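Long-range contacts in probable CoA-transferase alpha subunit (Rhodococcus jostii, PDB 6COJ), which binds a coenzyme A thioester and probably acts on it as the alpha subunit of an enzyme of the CoA-transferase family: residues S32-G37 and N176-L181; A53-D58 and L72-S77; V59-V64 and K80-Y85. The protein carries 1 engineered substitution. All coordinates share one frame; numbering follows the deposited sequence.

How the contacts relate
All three contacts belong to one parallel sheet and the helices packed on it. Contact 1 uses strand 35-38 and contact 3 its sheet neighbour 62-65; their centres lie about 9 Å apart. I36 N to T63 O, 2.8 Å, and S32 OG to T60 N, 2.9 Å, probably are hydrogen bonds joining them. Contact 2 pairs the two helices that lead into and out of strand 62-65; its centre is about 10 Å from that of contact 3. K80 NZ reaches S57 O at 2.9 Å between these two. The bound coenzyme A thioester is about 14 Å from the side chain of Y85 in contact 3. Strands 35-38 and 81-86 lead on toward pocket residues W41 and F88.

Contact 1: residues S32-G37 and N176-L181; sequences SGMTIG and NLDAAL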
ATOM      1  N   SER A  32      14.728  28.297  -3.112  1.00 19.84           N
ATOM      2  CA  SER A  32      13.823  28.700  -4.173  1.00 18.84           C
ATOM      3  C   SER A  32      13.977  27.752  -5.356  1.00 19.68           C
ATOM      4  O   SER A  32      15.072  27.254  -5.635  1.00 21.81           O
ATOM      5  CB  SER A  32      14.108  30.144  -4.597  1.00 23.97           C
ATOM      6  OG  SER A  32      13.798  31.042  -3.540  1.00 23.61           O
ATOM      7  N   GLY A  33      12.867  27.481  -6.033  1.00 19.15           N
ATOM      8  CA  GLY A  33      12.865  26.591  -7.173  1.00 17.65           C
ATOM      9  C   GLY A  33      12.663  25.131  -6.848  1.00 20.25           C
ATOM     10  O   GLY A  33      12.568  24.319  -7.776  1.00 21.28           O
ATOM     11  N   MET A  34      12.586  24.767  -5.570  1.00 18.07           N
ATOM     12  CA  MET A  34      12.414  23.369  -5.207  1.00 17.56           C
ATOM     13  C   MET A  34      11.015  22.887  -5.546  1.00 16.55           C
ATOM     14  O   MET A  34      10.053  23.663  -5.598  1.00 18.27           O
ATOM     15  CB  MET A  34      12.625  23.172  -3.709  1.00 18.66           C
ATOM     16  CG  MET A  34      14.055  22.934  -3.333  1.00 17.66           C
ATOM     17  SD  MET A  34      14.151  22.616  -1.571  1.00 19.95           S
ATOM     18  CE  MET A  34      15.891  22.228  -1.402  1.00 28.02           C
ATOM     19  N   THR A  35      10.916  21.583  -5.779  1.00 16.68           N
ATOM     20  CA  THR A  35       9.641  20.883  -5.760  1.00 14.96           C
ATOM     21  C   THR A  35       9.420  20.370  -4.340  1.00 16.51           C
ATOM     22  O   THR A  35      10.238  19.597  -3.821  1.00 16.28           O
ATOM     23  CB  THR A  35       9.670  19.737  -6.768  1.00 15.02           C
ATOM     24  OG1 THR A  35       9.800  20.274  -8.085  1.00 18.28           O
ATOM     25  CG2 THR A  35       8.391  18.925  -6.693  1.00 15.69           C
ATOM     26  N   ILE A  36       8.341  20.823  -3.701  1.00 14.71           N
ATOM     27  CA  ILE A  36       8.063  20.500  -2.307  1.00 13.20           C
ATOM     28  C   ILE A  36       6.698  19.835  -2.214  1.00 14.27           C
ATOM     29  O   ILE A  36       5.705  20.365  -2.730  1.00 16.34           O
ATOM     30  CB  ILE A  36       8.122  21.753  -1.414  1.00 14.35           C
ATOM     31  CG1 ILE A  36       9.499  22.407  -1.537  1.00 16.65           C
ATOM     32  CG2 ILE A  36       7.807  21.395   0.047  1.00 17.97           C
ATOM     33  CD1 ILE A  36       9.699  23.596  -0.613  1.00 19.70           C
ATOM     34  N   GLY A  37       6.651  18.685  -1.547  1.00 12.72           N
ATOM     35  CA  GLY A  37       5.392  18.034  -1.246  1.00 12.83           C
ATOM     36  C   GLY A  37       4.946  18.449   0.145  1.00 12.78           C
ATOM     37  O   GLY A  37       5.754  18.533   1.068  1.00 16.03           O
ATOM     38  N   ASN A 176       8.612  12.901  -7.876  1.00 15.16           N
ATOM     39  CA  ASN A 176       9.820  13.055  -7.080  1.00 14.72           C
ATOM     40  C   ASN A 176       9.869  14.455  -6.488  1.00 14.70           C
ATOM     41  O   ASN A 176       9.576  15.442  -7.163  1.00 16.84           O
ATOM     42  CB  ASN A 176      11.051  12.832  -7.954  1.00 14.98           C
ATOM     43  CG  ASN A 176      10.983  11.526  -8.711  1.00 24.72           C
ATOM     44  OD1 ASN A 176      11.163  10.461  -8.133  1.00 26.46           O
ATOM     45  ND2 ASN A 176      10.710  11.601 -10.010  1.00 26.86           N
ATOM     46  N   LEU A 177      10.258  14.546  -5.224  1.00 13.14           N
ATOM     47  CA  LEU A 177      10.248  15.806  -4.500  1.00 13.07           C
ATOM     48  C   LEU A 177      11.642  16.162  -4.003  1.00 14.96           C
ATOM     49  O   LEU A 177      12.381  15.298  -3.520  1.00 15.56           O
ATOM     50  CB  LEU A 177       9.335  15.696  -3.279  1.00 13.48           C
ATOM     51  CG  LEU A 177       7.954  15.075  -3.512  1.00 14.42           C
ATOM     52  CD1 LEU A 177       7.241  14.825  -2.184  1.00 14.38           C
ATOM     53  CD2 LEU A 177       7.120  15.968  -4.417  1.00 16.83           C
ATOM     54  N   ASP A 178      11.986  17.451  -4.085  1.00 14.87           N
ATOM     55  CA  ASP A 178      13.197  17.901  -3.412  1.00 14.42           C
ATOM     56  C   ASP A 178      13.012  17.862  -1.906  1.00 15.67           C
ATOM     57  O   ASP A 178      13.955  17.549  -1.171  1.00 15.98           O
ATOM     58  CB  ASP A 178      13.574  19.309  -3.870  1.00 15.66           C
ATOM     59  CG  ASP A 178      13.914  19.356  -5.341  1.00 18.18           C
ATOM     60  OD1 ASP A 178      14.747  18.534  -5.784  1.00 23.24           O
ATOM     61  OD2 ASP A 178      13.326  20.187  -6.055  1.00 18.73           O
ATOM     62  N   ALA A 179      11.812  18.185  -1.427  1.00 14.98           N
ATOM     63  CA  ALA A 179      11.568  18.211   0.007  1.00 14.06           C
ATOM     64  C   ALA A 179      10.125  17.835   0.293  1.00 14.41           C
ATOM     65  O   ALA A 179       9.242  17.972  -0.560  1.00 16.09           O
ATOM     66  CB  ALA A 179      11.891  19.585   0.607  1.00 15.40           C
ATOM     67  N   ALA A 180       9.900  17.334   1.506  1.00 14.32           N
ATOM     68  CA  ALA A 180       8.559  17.091   2.021  1.00 14.03           C
ATOM     69  C   ALA A 180       8.423  17.774   3.372  1.00 14.92           C
ATOM     70  O   ALA A 180       9.360  17.768   4.180  1.00 15.20           O
ATOM     71  CB  ALA A 180       8.275  15.587   2.195  1.00 14.31           C
ATOM     72  N   LEU A 181       7.253  18.370   3.602  1.00 13.29           N
ATOM     73  CA  LEU A 181       6.884  18.980   4.879  1.00 12.80           C
ATOM     74  C   LEU A 181       5.625  18.274   5.360  1.00 13.89           C
ATOM     75  O   LEU A 181       4.608  18.272   4.660  1.00 14.12           O
ATOM     76  CB  LEU A 181       6.598  20.477   4.706  1.00 14.85           C
ATOM     77  CG  LEU A 181       7.666  21.310   4.000  1.00 14.16           C
ATOM     78  CD1 LEU A 181       7.147  22.726   3.776  1.00 15.73           C
ATOM     79  CD2 LEU A 181       8.949  21.326   4.802  1.00 18.70           C
TER
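Strands 35-38 and 177-184 are parallel neighbours near the middle of the sheet, and here I36 pairs with A179 and G37 with A180. G37 N donates to A179 O at 2.9 Å. L181 N donates to G37 O, also at 2.9 Å. Just before these pairs segment 176-181 turns a corner at D178, and the pairing is finished by a side chain. D178 CG stands anti to its carbonyl carbon (chi1 -64°), which brings OD2 to T35 N at 2.8 Å; the bond is nearly straight (171° at the hydrogen), and the N-H meets the anti side of the carboxylate. T35 O answers by taking A179 N at 3.2 Å and, weakly, D178 N. D178 is thus tied to T35 by both side chain and backbone. M34 crosses D178 at a slant, its CG 3.7 Å from D178 CB. L177 CD1 lies 3.8 Å from G37 CA, on the side where a side chain would point; a beta carbon on G37 would clash with that methyl. I36 CG2 meets L181 CG at 4.0 Å. On its other edge strand 35-38 is paired with strand 62-65, and I36 also packs on L62. L177 rests on L124 of helix 117-128.

Contact 2: residues A53-D58 and L72-S77; sequences ALLRSD and LGLLCS
L74 O accepts the hydroxyl of S77, OG to O 2.7 Å, one turn further along helix 70-77. The same oxygen faces the other segment, where the L55 methyl CD1 approaches to 3.7 Å. L55 CD2 comes beside L74 CB at 4.1 Å, and the two side chains cross at about a right angle. Both methyls of L55 thus lie close to L74 O. L55 holds a chi1 of -102°, about 40° off a staggered position, and the end of its side chain comes nearer to the partner helix. These are two successive helices of the parallel alpha/beta domain: helix 48-56 leads into strand 62-65, and helix 70-77 follows that strand. Their contact is built mainly from leucines. L75 CD2 is the shared methyl, touching L55 CD1 at 3.8 Å and L54 CD1 at 4.0 Å. L54 points toward helix 70-77 and also reaches V27 of helix 23-28. A like hydroxyl bond occurs where helix 48-56 ends: S57 OG donates to L54 O at 2.7 Å, while S57 N adds only weak bonds to A53 O and L54 O. L74 also packs on M48 and V51, earlier in helix 48-56, and S77 touches W100 of helix 99-106.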
ATOM      1  N   ALA A  53       6.475  29.486   8.383  1.00 17.30           N
ATOM      2  CA  ALA A  53       7.913  29.739   8.336  1.00 18.98           C
ATOM      3  C   ALA A  53       8.381  29.967   6.901  1.00 16.77           C
ATOM      4  O   ALA A  53       9.259  30.805   6.653  1.00 17.69           O
ATOM      5  CB  ALA A  53       8.679  28.594   9.005  1.00 19.76           C
ATOM      6  N   LEU A  54       7.800  29.239   5.941  1.00 18.20           N
ATOM      7  CA  LEU A  54       8.073  29.525   4.534  1.00 18.36           C
ATOM      8  C   LEU A  54       7.688  30.956   4.168  1.00 19.56           C
ATOM      9  O   LEU A  54       8.433  31.640   3.453  1.00 20.94           O
ATOM     10  CB  LEU A  54       7.320  28.535   3.646  1.00 21.93           C
ATOM     11  CG  LEU A  54       8.143  27.383   3.087  1.00 24.44           C
ATOM     12  CD1 LEU A  54       7.243  26.381   2.361  1.00 20.27           C
ATOM     13  CD2 LEU A  54       9.221  27.899   2.155  1.00 23.63           C
ATOM     14  N   LEU A  55       6.524  31.423   4.638  1.00 19.00           N
ATOM     15  CA  LEU A  55       6.079  32.781   4.336  1.00 19.37           C
ATOM     16  C   LEU A  55       7.042  33.820   4.888  1.00 22.60           C
ATOM     17  O   LEU A  55       7.265  34.862   4.263  1.00 25.17           O
ATOM     18  CB  LEU A  55       4.670  33.013   4.888  1.00 25.66           C
ATOM     19  CG  LEU A  55       3.539  32.944   3.851  1.00 31.06           C
ATOM     20  CD1 LEU A  55       3.567  31.627   3.101  1.00 26.70           C
ATOM     21  CD2 LEU A  55       2.177  33.174   4.499  1.00 31.13           C
ATOM     22  N   ARG A  56       7.608  33.565   6.068  1.00 19.76           N
ATOM     23  CA  ARG A  56       8.563  34.498   6.653  1.00 20.87           C
ATOM     24  C   ARG A  56       9.859  34.543   5.858  1.00 20.03           C
ATOM     25  O   ARG A  56      10.554  35.565   5.874  1.00 21.08           O
ATOM     26  CB  ARG A  56       8.870  34.089   8.095  1.00 26.68           C
ATOM     27  CG  ARG A  56       7.728  34.284   9.065  1.00 28.99           C
ATOM     28  CD  ARG A  56       8.212  34.215  10.503  1.00 27.57           C
ATOM     29  NE  ARG A  56       8.789  32.927  10.859  1.00 24.47           N
ATOM     30  CZ  ARG A  56       8.082  31.887  11.298  1.00 23.37           C
ATOM     31  NH1 ARG A  56       6.766  31.989  11.435  1.00 24.21           N
ATOM     32  NH2 ARG A  56       8.688  30.753  11.613  1.00 26.78           N
ATOM     33  N   SER A  57      10.203  33.450   5.176  1.00 20.02           N
ATOM     34  CA  SER A  57      11.448  33.318   4.437  1.00 19.75           C
ATOM     35  C   SER A  57      11.331  33.965   3.060  1.00 22.77           C
ATOM     36  O   SER A  57      10.260  34.406   2.637  1.00 21.67           O
ATOM     37  CB  SER A  57      11.812  31.841   4.256  1.00 18.98           C
ATOM     38  OG  SER A  57      11.106  31.244   3.167  1.00 19.18           O
ATOM     39  N   ASP A  58      12.456  33.998   2.350  1.00 20.64           N
ATOM     40  CA  ASP A  58      12.488  34.444   0.962  1.00 22.79           C
ATOM     41  C   ASP A  58      12.424  33.298  -0.035  1.00 24.31           C
ATOM     42  O   ASP A  58      12.630  33.523  -1.232  1.00 26.11           O
ATOM     43  CB  ASP A  58      13.714  35.326   0.695  1.00 27.32           C
ATOM     44  CG  ASP A  58      15.031  34.578   0.822  1.00 34.36           C
ATOM     45  OD1 ASP A  58      15.033  33.385   1.195  1.00 37.94           O
ATOM     46  OD2 ASP A  58      16.080  35.197   0.546  1.00 49.99           O
ATOM     47  N   LEU A  72      -1.667  25.677   0.556  1.00 16.95           N
ATOM     48  CA  LEU A  72      -1.466  26.212  -0.783  1.00 16.41           C
ATOM     49  C   LEU A  72      -1.993  27.636  -0.888  1.00 18.98           C
ATOM     50  O   LEU A  72      -1.377  28.480  -1.545  1.00 17.94           O
ATOM     51  CB  LEU A  72      -2.140  25.290  -1.803  1.00 17.06           C
ATOM     52  CG  LEU A  72      -1.908  25.614  -3.277  1.00 17.42           C
ATOM     53  CD1 LEU A  72      -0.419  25.669  -3.595  1.00 20.42           C
ATOM     54  CD2 LEU A  72      -2.612  24.589  -4.158  1.00 20.63           C
ATOM     55  N   GLY A  73      -3.123  27.927  -0.235  1.00 15.88           N
ATOM     56  CA  GLY A  73      -3.631  29.290  -0.232  1.00 17.55           C
ATOM     57  C   GLY A  73      -2.639  30.280   0.346  1.00 20.06           C
ATOM     58  O   GLY A  73      -2.368  31.329  -0.247  1.00 18.37           O
ATOM     59  N   LEU A  74      -2.071  29.959   1.512  1.00 17.66           N
ATOM     60  CA  LEU A  74      -1.107  30.878   2.112  1.00 16.99           C
ATOM     61  C   LEU A  74       0.114  31.062   1.216  1.00 17.07           C
ATOM     62  O   LEU A  74       0.598  32.183   1.033  1.00 16.81           O
ATOM     63  CB  LEU A  74      -0.700  30.392   3.502  1.00 18.33           C
ATOM     64  CG  LEU A  74      -1.703  30.642   4.630  1.00 18.38           C
ATOM     65  CD1 LEU A  74      -1.229  29.951   5.904  1.00 21.92           C
ATOM     66  CD2 LEU A  74      -1.930  32.142   4.877  1.00 19.80           C
ATOM     67  N   LEU A  75       0.618  29.974   0.624  1.00 16.24           N
ATOM     68  CA  LEU A  75       1.756  30.118  -0.279  1.00 15.75           C
ATOM     69  C   LEU A  75       1.404  30.997  -1.478  1.00 17.67           C
ATOM     70  O   LEU A  75       2.219  31.818  -1.920  1.00 18.55           O
ATOM     71  CB  LEU A  75       2.241  28.735  -0.724  1.00 16.04           C
ATOM     72  CG  LEU A  75       2.877  27.917   0.402  1.00 16.75           C
ATOM     73  CD1 LEU A  75       3.135  26.492  -0.076  1.00 19.61           C
ATOM     74  CD2 LEU A  75       4.167  28.553   0.902  1.00 19.65           C
ATOM     75  N   CYS A  76       0.181  30.862  -1.998  1.00 17.93           N
ATOM     76  CA  CYS A  76      -0.245  31.707  -3.110  1.00 19.14           C
ATOM     77  C   CYS A  76      -0.369  33.159  -2.685  1.00 19.59           C
ATOM     78  O   CYS A  76      -0.069  34.067  -3.472  1.00 20.46           O
ATOM     79  CB  CYS A  76      -1.571  31.206  -3.676  1.00 18.18           C
ATOM     80  SG  CYS A  76      -1.431  29.700  -4.660  1.00 19.16           S
ATOM     81  N   SER A  77      -0.822  33.403  -1.450  1.00 19.22           N
ATOM     82  CA  SER A  77      -0.934  34.778  -0.976  1.00 19.75           C
ATOM     83  C   SER A  77       0.409  35.496  -0.976  1.00 22.79           C
ATOM     84  O   SER A  77       0.440  36.729  -1.062  1.00 22.95           O
ATOM     85  CB  SER A  77      -1.566  34.841   0.420  1.00 24.68           C
ATOM     86  OG  SER A  77      -0.635  34.531   1.452  1.00 21.55           O
TER

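Contact 3: residues V59-V64 and K80-Y85; sequences VTDLTV and KVTKAY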
ATOM      1  N   VAL A  59      12.161  32.075   0.426  1.00 21.64           N
ATOM      2  CA  VAL A  59      12.075  30.930  -0.473  1.00 20.77           C
ATOM      3  C   VAL A  59      10.822  31.063  -1.325  1.00 19.83           C
ATOM      4  O   VAL A  59       9.709  31.202  -0.802  1.00 26.66           O
ATOM      5  CB  VAL A  59      12.061  29.623   0.333  1.00 18.70           C
ATOM      6  CG1 VAL A  59      11.762  28.441  -0.590  1.00 20.12           C
ATOM      7  CG2 VAL A  59      13.393  29.427   1.043  1.00 23.13           C
ATOM      8  N   THR A  60      10.989  30.997  -2.644  1.00 21.08           N
ATOM      9  CA  THR A  60       9.879  31.240  -3.554  1.00 22.26           C
ATOM     10  C   THR A  60      10.095  30.404  -4.811  1.00 23.90           C
ATOM     11  O   THR A  60      10.946  29.513  -4.837  1.00 21.08           O
ATOM     12  CB  THR A  60       9.754  32.746  -3.818  1.00 25.35           C
ATOM     13  OG1 THR A  60       8.521  33.017  -4.497  1.00 26.92           O
ATOM     14  CG2 THR A  60      10.929  33.247  -4.650  1.00 23.86           C
ATOM     15  N   ASP A  61       9.307  30.686  -5.854  1.00 18.87           N
ATOM     16  CA  ASP A  61       9.391  29.963  -7.126  1.00 19.56           C
ATOM     17  C   ASP A  61       9.257  28.453  -6.914  1.00 19.18           C
ATOM     18  O   ASP A  61       9.988  27.651  -7.498  1.00 20.78           O
ATOM     19  CB  ASP A  61      10.673  30.327  -7.883  1.00 21.86           C
ATOM     20  CG  ASP A  61      10.741  29.706  -9.274  1.00 27.67           C
ATOM     21  OD1 ASP A  61       9.697  29.626  -9.958  1.00 29.03           O
ATOM     22  OD2 ASP A  61      11.852  29.309  -9.683  1.00 35.94           O
ATOM     23  N   LEU A  62       8.307  28.060  -6.074  1.00 16.26           N
ATOM     24  CA  LEU A  62       8.167  26.665  -5.677  1.00 16.42           C
ATOM     25  C   LEU A  62       7.249  25.918  -6.632  1.00 17.75           C
ATOM     26  O   LEU A  62       6.302  26.471  -7.196  1.00 17.12           O
ATOM     27  CB  LEU A  62       7.587  26.569  -4.269  1.00 16.79           C
ATOM     28  CG  LEU A  62       8.498  27.118  -3.164  1.00 17.18           C
ATOM     29  CD1 LEU A  62       7.789  27.053  -1.820  1.00 20.82           C
ATOM     30  CD2 LEU A  62       9.819  26.353  -3.124  1.00 19.00           C
ATOM     31  N   THR A  63       7.543  24.638  -6.808  1.00 16.24           N
ATOM     32  CA  THR A  63       6.611  23.710  -7.417  1.00 16.54           C
ATOM     33  C   THR A  63       6.053  22.884  -6.267  1.00 15.93           C
ATOM     34  O   THR A  63       6.820  22.251  -5.538  1.00 17.45           O
ATOM     35  CB  THR A  63       7.338  22.829  -8.435  1.00 15.61           C
ATOM     36  OG1 THR A  63       7.784  23.643  -9.530  1.00 16.73           O
ATOM     37  CG2 THR A  63       6.415  21.747  -8.976  1.00 16.58           C
ATOM     38  N   VAL A  64       4.741  22.938  -6.064  1.00 13.62           N
ATOM     39  CA  VAL A  64       4.106  22.338  -4.890  1.00 13.74           C
ATOM     40  C   VAL A  64       3.296  21.123  -5.319  1.00 14.63           C
ATOM     41  O   VAL A  64       2.525  21.191  -6.285  1.00 15.80           O
ATOM     42  CB  VAL A  64       3.227  23.353  -4.136  1.00 14.32           C
ATOM     43  CG1 VAL A  64       2.603  22.695  -2.911  1.00 15.56           C
ATOM     44  CG2 VAL A  64       4.057  24.537  -3.702  1.00 17.02           C
ATOM     45  N   LYS A  80       4.487  32.568  -3.807  1.00 21.77           N
ATOM     46  CA  LYS A  80       5.596  31.630  -3.712  1.00 24.30           C
ATOM     47  C   LYS A  80       5.455  30.422  -4.624  1.00 24.59           C
ATOM     48  O   LYS A  80       6.380  29.606  -4.672  1.00 20.18           O
ATOM     49  CB  LYS A  80       5.803  31.185  -2.260  1.00 25.94           C
ATOM     50  CG  LYS A  80       6.447  32.279  -1.402  1.00 28.59           C
ATOM     51  CD  LYS A  80       6.504  31.866   0.046  1.00 35.74           C
ATOM     52  CE  LYS A  80       7.111  32.949   0.902  1.00 29.53           C
ATOM     53  NZ  LYS A  80       8.562  33.151   0.635  1.00 24.33           N
ATOM     54  N   VAL A  81       4.351  30.296  -5.359  1.00 19.75           N
ATOM     55  CA  VAL A  81       4.049  29.102  -6.146  1.00 17.51           C
ATOM     56  C   VAL A  81       4.163  29.439  -7.624  1.00 21.37           C
ATOM     57  O   VAL A  81       3.524  30.382  -8.112  1.00 24.29           O
ATOM     58  CB  VAL A  81       2.654  28.554  -5.819  1.00 17.04           C
ATOM     59  CG1 VAL A  81       2.379  27.283  -6.625  1.00 18.98           C
ATOM     60  CG2 VAL A  81       2.534  28.291  -4.329  1.00 19.85           C
ATOM     61  N   THR A  82       4.993  28.683  -8.335  1.00 16.72           N
ATOM     62  CA  THR A  82       5.094  28.775  -9.785  1.00 18.51           C
ATOM     63  C   THR A  82       4.271  27.702 -10.478  1.00 16.85           C
ATOM     64  O   THR A  82       3.624  27.972 -11.496  1.00 18.70           O
ATOM     65  CB  THR A  82       6.561  28.630 -10.206  1.00 20.92           C
ATOM     66  OG1 THR A  82       7.316  29.714  -9.663  1.00 25.52           O
ATOM     67  CG2 THR A  82       6.708  28.647 -11.730  1.00 25.38           C
ATOM     68  N   LYS A  83       4.285  26.489  -9.938  1.00 17.17           N
ATOM     69  CA  LYS A  83       3.630  25.350 -10.549  1.00 16.73           C
ATOM     70  C   LYS A  83       3.057  24.505  -9.423  1.00 14.95           C
ATOM     71  O   LYS A  83       3.657  24.402  -8.349  1.00 15.92           O
ATOM     72  CB  LYS A  83       4.650  24.548 -11.370  1.00 20.10           C
ATOM     73  CG  LYS A  83       4.059  23.466 -12.259  1.00 23.43           C
ATOM     74  CD  LYS A  83       5.133  22.893 -13.170  1.00 22.86           C
ATOM     75  CE  LYS A  83       4.560  21.849 -14.125  1.00 28.59           C
ATOM     76  NZ  LYS A  83       5.608  21.170 -14.949  1.00 34.58           N
ATOM     77  N   ALA A  84       1.883  23.931  -9.656  1.00 16.69           N
ATOM     78  CA  ALA A  84       1.220  23.155  -8.616  1.00 15.53           C
ATOM     79  C   ALA A  84       0.677  21.861  -9.194  1.00 16.09           C
ATOM     80  O   ALA A  84      -0.013  21.877 -10.217  1.00 17.32           O
ATOM     81  CB  ALA A  84       0.096  23.963  -7.947  1.00 16.06           C
ATOM     82  N   TYR A  85       0.995  20.750  -8.525  1.00 14.40           N
ATOM     83  CA  TYR A  85       0.459  19.426  -8.809  1.00 14.77           C
ATOM     84  C   TYR A  85      -0.478  19.076  -7.659  1.00 15.06           C
ATOM     85  O   TYR A  85      -0.034  19.008  -6.511  1.00 16.70           O
ATOM     86  CB  TYR A  85       1.600  18.407  -8.827  1.00 14.25           C
ATOM     87  CG  TYR A  85       2.581  18.531  -9.975  1.00 15.57           C
ATOM     88  CD1 TYR A  85       3.548  19.529  -9.993  1.00 15.17           C
ATOM     89  CD2 TYR A  85       2.547  17.633 -11.034  1.00 15.49           C
ATOM     90  CE1 TYR A  85       4.447  19.638 -11.046  1.00 18.37           C
ATOM     91  CE2 TYR A  85       3.447  17.730 -12.087  1.00 16.21           C
ATOM     92  CZ  TYR A  85       4.394  18.739 -12.083  1.00 18.07           C
ATOM     93  OH  TYR A  85       5.297  18.860 -13.114  1.00 21.14           O
TER
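The Y85 ring meets strand 62-65 with its edge: T63 CG2 lies near the ring plane, 3.6 Å from Y85 CE1, and V64 O sits at the same rim. The W148 ring meets it at about 75° between planes. Y85 OH bonds to E151 and accepts K83 NZ at 3.0 Å; K83 also forms a salt bridge with E151. K83 gets there with CG anti to its backbone N (chi1 -170°) and an extended chain, leaving CB beside T63 OG1. The backbones run parallel, with L62 opposite V81, T63 opposite K83 and V64 opposite A84. T82 is an extra residue in the second strand, a beta bulge. L62 O spans it, taking T82 N at 2.8 Å and, weakly, K83 N. Beyond the bulge, V64 N donates to K83 O and Y85 N to V64 O at 2.7 Å. D61 OD1 and T82 OG1 stand at 2.4 Å, so short that their geometry is doubtful. K80 runs straight to CE and then bends, bringing NZ to V59 O at 2.7 Å, from above the carbonyl plane; it also bonds S57 O. With a methionine in its place, these two carbonyls would probably lose the buried charged donor that ties them together. V64 CG2 and V81 CG2 meet at 4.1 Å. This is the closing pair of a beta-alpha-beta unit: V81 packs on L72 and L75 of the connecting helix 70-77, while strands 35-38 and 111-114 extend the sheet on either side.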